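Local structure of actin-related protein 8 (Homo sapiens, 4FO0) at residues A[494-506]-A[528-542]. The protein binds ATP as a non-polymerizing member of the actin family and serves the INO80 chromatin remodeling complex in transcription, DNA replication and probably DNA repair. Sequence-based numbering, arbitrary orientation.
Sequences DDTKKKMYSSILV and MPPSFRRIIENVDVI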
loop_
_atom_site.group_PDB
_atom_site.type_symbol
_atom_site.label_atom_id
_atom_site.label_comp_id
_atom_site.label_asym_id
_atom_site.label_seq_id
_atom_site.Cartn_x
_atom_site.Cartn_y
_atom_site.Cartn_z
ATOM N N ASP A 494 -23.887 -14.788 -14.181
ATOM C CA ASP A 494 -24.266 -14.832 -12.775
ATOM C C ASP A 494 -23.528 -15.945 -12.064
ATOM O O ASP A 494 -23.469 -15.981 -10.834
ATOM C CB ASP A 494 -25.773 -15.010 -12.615
ATOM C CG ASP A 494 -26.535 -13.745 -12.915
ATOM O OD1 ASP A 494 -26.043 -12.925 -13.726
ATOM O OD2 ASP A 494 -27.622 -13.564 -12.330
ATOM N N ASP A 495 -22.970 -16.863 -12.845
ATOM C CA ASP A 495 -22.151 -17.915 -12.271
ATOM C C ASP A 495 -20.845 -17.310 -11.801
ATOM O O ASP A 495 -20.329 -17.675 -10.746
ATOM C CB ASP A 495 -21.913 -19.045 -13.273
ATOM C CG ASP A 495 -22.906 -20.180 -13.102
ATOM O OD1 ASP A 495 -22.690 -21.029 -12.209
ATOM O OD2 ASP A 495 -23.910 -20.218 -13.847
ATOM N N THR A 496 -20.321 -16.376 -12.589
ATOM C CA THR A 496 -19.166 -15.607 -12.172
ATOM C C THR A 496 -19.474 -14.963 -10.823
ATOM O O THR A 496 -18.740 -15.177 -9.851
ATOM C CB THR A 496 -18.798 -14.520 -13.195
ATOM O OG1 THR A 496 -18.338 -15.130 -14.406
ATOM C CG2 THR A 496 -17.695 -13.637 -12.653
ATOM N N LYS A 497 -20.570 -14.201 -10.751
ATOM C CA LYS A 497 -20.927 -13.515 -9.510
ATOM C C LYS A 497 -21.021 -14.469 -8.331
ATOM O O LYS A 497 -20.544 -14.165 -7.240
ATOM C CB LYS A 497 -22.230 -12.743 -9.644
ATOM C CG LYS A 497 -22.167 -11.607 -10.622
ATOM C CD LYS A 497 -23.495 -10.869 -10.663
ATOM C CE LYS A 497 -23.541 -9.912 -11.834
ATOM N NZ LYS A 497 -24.533 -8.827 -11.636
ATOM N N LYS A 498 -21.648 -15.619 -8.531
ATOM C CA LYS A 498 -21.709 -16.583 -7.447
ATOM C C LYS A 498 -20.292 -16.817 -6.943
ATOM O O LYS A 498 -20.027 -16.757 -5.738
ATOM C CB LYS A 498 -22.351 -17.898 -7.898
ATOM C CG LYS A 498 -23.861 -17.946 -7.717
ATOM C CD LYS A 498 -24.397 -19.378 -7.815
ATOM C CE LYS A 498 -24.158 -19.981 -9.200
ATOM N NZ LYS A 498 -24.540 -21.427 -9.281
ATOM N N LYS A 499 -19.377 -17.058 -7.878
ATOM C CA LYS A 499 -17.990 -17.341 -7.527
ATOM C C LYS A 499 -17.330 -16.185 -6.786
ATOM O O LYS A 499 -16.614 -16.400 -5.813
ATOM C CB LYS A 499 -17.191 -17.724 -8.772
ATOM C CG LYS A 499 -17.664 -19.032 -9.406
ATOM C CD LYS A 499 -16.633 -19.638 -10.351
ATOM C CE LYS A 499 -16.506 -18.848 -11.649
ATOM N NZ LYS A 499 -15.344 -19.323 -12.465
ATOM N N MET A 500 -17.594 -14.961 -7.240
ATOM C CA MET A 500 -17.018 -13.759 -6.641
ATOM C C MET A 500 -17.525 -13.459 -5.232
ATOM O O MET A 500 -16.719 -13.204 -4.334
ATOM C CB MET A 500 -17.247 -12.540 -7.538
ATOM C CG MET A 500 -16.662 -12.680 -8.945
ATOM S SD MET A 500 -14.972 -13.308 -8.937
ATOM C CE MET A 500 -14.650 -13.565 -10.675
ATOM N N TYR A 501 -18.844 -13.473 -5.030
ATOM C CA TYR A 501 -19.394 -13.241 -3.692
ATOM C C TYR A 501 -18.854 -14.288 -2.744
ATOM O O TYR A 501 -18.558 -13.989 -1.592
ATOM C CB TYR A 501 -20.925 -13.305 -3.653
ATOM C CG TYR A 501 -21.643 -12.183 -4.357
ATOM C CD1 TYR A 501 -21.668 -10.901 -3.830
ATOM C CD2 TYR A 501 -22.318 -12.413 -5.547
ATOM C CE1 TYR A 501 -22.336 -9.863 -4.486
ATOM C CE2 TYR A 501 -22.985 -11.393 -6.208
ATOM C CZ TYR A 501 -22.993 -10.120 -5.674
ATOM O OH TYR A 501 -23.658 -9.114 -6.344
ATOM N N SER A 502 -18.625 -15.462 -3.257
ATOM C CA SER A 502 -18.286 -16.570 -2.432
ATOM C C SER A 502 -16.833 -16.515 -2.014
ATOM O O SER A 502 -16.421 -17.171 -1.100
ATOM C CB SER A 502 -18.623 -17.842 -3.186
ATOM O OG SER A 502 -17.515 -18.687 -3.299
ATOM N N SER A 503 -16.059 -15.712 -2.703
ATOM C CA SER A 503 -14.629 -15.602 -2.442
ATOM C C SER A 503 -14.087 -14.188 -2.623
ATOM O O SER A 503 -13.889 -13.722 -3.748
ATOM C CB SER A 503 -13.861 -16.561 -3.354
ATOM O OG SER A 503 -12.465 -16.452 -3.151
ATOM N N ILE A 504 -13.836 -13.517 -1.508
ATOM C CA ILE A 504 -13.203 -12.196 -1.540
ATOM C C ILE A 504 -11.830 -12.220 -0.863
ATOM O O ILE A 504 -11.707 -12.415 0.352
ATOM C CB ILE A 504 -14.091 -11.137 -0.897
ATOM C CG1 ILE A 504 -15.436 -11.093 -1.626
ATOM C CG2 ILE A 504 -13.418 -9.790 -0.952
ATOM C CD1 ILE A 504 -16.625 -10.832 -0.712
ATOM N N LEU A 505 -10.793 -12.046 -1.667
ATOM C CA LEU A 505 -9.430 -12.078 -1.161
ATOM C C LEU A 505 -8.954 -10.669 -0.842
ATOM O O LEU A 505 -9.091 -9.751 -1.660
ATOM C CB LEU A 505 -8.519 -12.703 -2.197
ATOM C CG LEU A 505 -7.038 -12.705 -1.873
ATOM C CD1 LEU A 505 -6.807 -13.459 -0.574
ATOM C CD2 LEU A 505 -6.253 -13.298 -3.044
ATOM N N VAL A 506 -8.415 -10.487 0.354
ATOM C CA VAL A 506 -7.903 -9.176 0.728
ATOM C C VAL A 506 -6.396 -9.162 0.950
ATOM O O VAL A 506 -5.847 -9.871 1.800
ATOM C CB VAL A 506 -8.625 -8.583 1.933
ATOM C CG1 VAL A 506 -7.994 -7.244 2.290
ATOM C CG2 VAL A 506 -10.085 -8.409 1.602
ATOM N N MET A 528 -24.837 -7.184 0.597
ATOM C CA MET A 528 -24.949 -7.817 -0.714
ATOM C C MET A 528 -26.403 -8.036 -1.081
ATOM O O MET A 528 -27.267 -7.985 -0.207
ATOM C CB MET A 528 -24.200 -9.146 -0.760
ATOM C CG MET A 528 -24.776 -10.207 0.152
ATOM S SD MET A 528 -23.866 -11.757 0.005
ATOM C CE MET A 528 -24.139 -12.064 -1.738
ATOM N N PRO A 529 -26.670 -8.285 -2.378
ATOM C CA PRO A 529 -28.007 -8.568 -2.918
ATOM C C PRO A 529 -28.557 -9.849 -2.307
ATOM O O PRO A 529 -27.906 -10.895 -2.412
ATOM C CB PRO A 529 -27.750 -8.780 -4.413
ATOM C CG PRO A 529 -26.419 -8.180 -4.677
ATOM C CD PRO A 529 -25.634 -8.374 -3.419
ATOM N N PRO A 530 -29.750 -9.772 -1.690
ATOM C CA PRO A 530 -30.274 -10.836 -0.827
ATOM C C PRO A 530 -30.592 -12.079 -1.639
ATOM O O PRO A 530 -30.525 -13.194 -1.114
ATOM C CB PRO A 530 -31.558 -10.229 -0.251
ATOM C CG PRO A 530 -31.562 -8.776 -0.684
ATOM C CD PRO A 530 -30.755 -8.729 -1.931
ATOM N N SER A 531 -30.923 -11.877 -2.913
ATOM C CA SER A 531 -31.141 -12.982 -3.835
ATOM C C SER A 531 -29.916 -13.902 -3.910
ATOM O O SER A 531 -30.048 -15.125 -3.850
ATOM C CB SER A 531 -31.496 -12.449 -5.224
ATOM O OG SER A 531 -30.415 -12.634 -6.121
ATOM N N PHE A 532 -28.729 -13.306 -4.029
ATOM C CA PHE A 532 -27.474 -14.063 -4.100
ATOM C C PHE A 532 -27.067 -14.620 -2.748
ATOM O O PHE A 532 -26.490 -15.711 -2.660
ATOM C CB PHE A 532 -26.339 -13.200 -4.649
ATOM C CG PHE A 532 -26.315 -13.108 -6.146
ATOM C CD1 PHE A 532 -25.775 -14.142 -6.906
ATOM C CD2 PHE A 532 -26.830 -11.988 -6.801
ATOM C CE1 PHE A 532 -25.744 -14.069 -8.304
ATOM C CE2 PHE A 532 -26.806 -11.901 -8.198
ATOM C CZ PHE A 532 -26.259 -12.946 -8.953
ATOM N N ARG A 533 -27.363 -13.859 -1.699
ATOM C CA ARG A 533 -27.059 -14.271 -0.333
ATOM C C ARG A 533 -27.686 -15.626 -0.029
ATOM O O ARG A 533 -27.158 -16.399 0.768
ATOM C CB ARG A 533 -27.571 -13.229 0.658
ATOM C CG ARG A 533 -27.148 -13.489 2.083
ATOM C CD ARG A 533 -28.152 -12.897 3.053
ATOM N NE ARG A 533 -27.709 -13.057 4.432
ATOM C CZ ARG A 533 -27.300 -12.050 5.198
ATOM N NH1 ARG A 533 -27.297 -10.811 4.719
ATOM N NH2 ARG A 533 -26.907 -12.278 6.446
ATOM N N ARG A 534 -28.820 -15.897 -0.672
ATOM C CA ARG A 534 -29.519 -17.168 -0.521
ATOM C C ARG A 534 -28.886 -18.248 -1.389
ATOM O O ARG A 534 -28.382 -19.255 -0.885
ATOM C CB ARG A 534 -31.003 -17.002 -0.849
ATOM C CG ARG A 534 -31.778 -16.330 0.280
ATOM C CD ARG A 534 -33.262 -16.198 -0.030
ATOM N NE ARG A 534 -33.594 -14.871 -0.539
ATOM C CZ ARG A 534 -33.900 -14.608 -1.805
ATOM N NH1 ARG A 534 -33.935 -15.592 -2.702
ATOM N NH2 ARG A 534 -34.180 -13.358 -2.170
ATOM N N ILE A 535 -28.905 -18.025 -2.697
ATOM C CA ILE A 535 -28.242 -18.920 -3.637
ATOM C C ILE A 535 -26.861 -19.399 -3.170
ATOM O O ILE A 535 -26.417 -20.473 -3.559
ATOM C CB ILE A 535 -28.056 -18.228 -4.990
ATOM C CG1 ILE A 535 -29.343 -17.505 -5.396
ATOM C CG2 ILE A 535 -27.600 -19.233 -6.038
ATOM C CD1 ILE A 535 -29.124 -16.362 -6.378
ATOM N N ILE A 536 -26.200 -18.653 -2.292
ATOM C CA ILE A 536 -24.781 -18.908 -2.030
ATOM C C ILE A 536 -24.506 -19.462 -0.633
ATOM O O ILE A 536 -24.989 -18.926 0.359
ATOM C CB ILE A 536 -23.932 -17.644 -2.235
ATOM C CG1 ILE A 536 -23.223 -17.702 -3.580
ATOM C CG2 ILE A 536 -22.911 -17.503 -1.121
ATOM C CD1 ILE A 536 -22.330 -16.514 -3.836
ATOM N N GLU A 537 -23.751 -20.555 -0.572
ATOM C CA GLU A 537 -23.587 -21.303 0.671
ATOM C C GLU A 537 -22.883 -20.544 1.791
ATOM O O GLU A 537 -23.323 -20.575 2.936
ATOM C CB GLU A 537 -22.847 -22.615 0.410
ATOM C CG GLU A 537 -22.173 -22.693 -0.947
ATOM C CD GLU A 537 -20.915 -23.536 -0.922
ATOM O OE1 GLU A 537 -20.917 -24.588 -0.249
ATOM O OE2 GLU A 537 -19.922 -23.148 -1.574
ATOM N N ASN A 538 -21.795 -19.857 1.464
ATOM C CA ASN A 538 -21.293 -18.793 2.325
ATOM C C ASN A 538 -20.459 -17.752 1.589
ATOM O O ASN A 538 -19.866 -18.037 0.554
ATOM C CB ASN A 538 -20.499 -19.378 3.491
ATOM C CG ASN A 538 -19.546 -20.469 3.055
ATOM O OD1 ASN A 538 -18.495 -20.196 2.481
ATOM N ND2 ASN A 538 -19.907 -21.714 3.331
ATOM N N VAL A 539 -20.393 -16.552 2.154
ATOM C CA VAL A 539 -19.467 -15.542 1.686
ATOM C C VAL A 539 -18.169 -15.762 2.440
ATOM O O VAL A 539 -18.155 -15.789 3.665
ATOM C CB VAL A 539 -20.003 -14.130 1.971
ATOM C CG1 VAL A 539 -18.904 -13.089 1.812
ATOM C CG2 VAL A 539 -21.178 -13.824 1.060
ATOM N N ASP A 540 -17.078 -15.951 1.712
ATOM C CA ASP A 540 -15.798 -16.202 2.360
ATOM C C ASP A 540 -14.794 -15.074 2.113
ATOM O O ASP A 540 -14.396 -14.816 0.978
ATOM C CB ASP A 540 -15.221 -17.543 1.909
ATOM C CG ASP A 540 -14.242 -18.115 2.912
ATOM O OD1 ASP A 540 -14.402 -17.819 4.120
ATOM O OD2 ASP A 540 -13.317 -18.854 2.497
ATOM N N VAL A 541 -14.405 -14.391 3.184
ATOM C CA VAL A 541 -13.355 -13.392 3.091
ATOM C C VAL A 541 -12.027 -13.986 3.544
ATOM O O VAL A 541 -11.912 -14.497 4.654
ATOM C CB VAL A 541 -13.684 -12.131 3.904
ATOM C CG1 VAL A 541 -12.521 -11.175 3.868
ATOM C CG2 VAL A 541 -14.913 -11.455 3.332
ATOM N N ILE A 542 -11.033 -13.935 2.665
ATOM C CA ILE A 542 -9.716 -14.495 2.959
ATOM C C ILE A 542 -8.722 -13.366 3.152
ATOM O O ILE A 542 -8.591 -12.505 2.278
ATOM C CB ILE A 542 -9.214 -15.409 1.805
ATOM C CG1 ILE A 542 -10.126 -16.622 1.640
ATOM C CG2 ILE A 542 -7.778 -15.824 2.011
ATOM C CD1 ILE A 542 -11.352 -16.299 0.794
#
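Tyr501, near the end of helix 494-502, reaches into the turn of helix 530-535, while the strands that follow both helices pair in parallel at one border of an actin-fold sheet. The connection between these two strands, a beta-alpha-beta crossover, runs through helix 516-527 and then helix 530-535. The tyrosine ring is gripped from several directions. Met528 lays its methyl over one face, CE 3.9 Å from the ring centroid; a bend at chi3 (-60°) folds that methyl back onto the ring. Pro529 meets the phenol end, its CG 3.4 Å from Tyr501 OH. The Phe532 ring is tilted 35° against the tyrosine, with Tyr501 CE2 over its face; it sits as a knob among Tyr501, Asp494, Lys497 and Lys498, CZ by Asp494 and Lys497, Lys498 CG at its edge. Lys497 NZ pairs with Asp489. At the root of the tyrosine side chain, Ile536 CD1 packs on Tyr501 CB. Cutting Tyr501 back to an alanine is likely to open a gap between Met528, Pro529 and Phe532. Beyond, Ile504 N donates to Asp540 O and its O accepts from Ile542 N. The ladder closes toward the ATP site with Val506 N to Ile542 O, 2.8 Å and nearly straight at 168°.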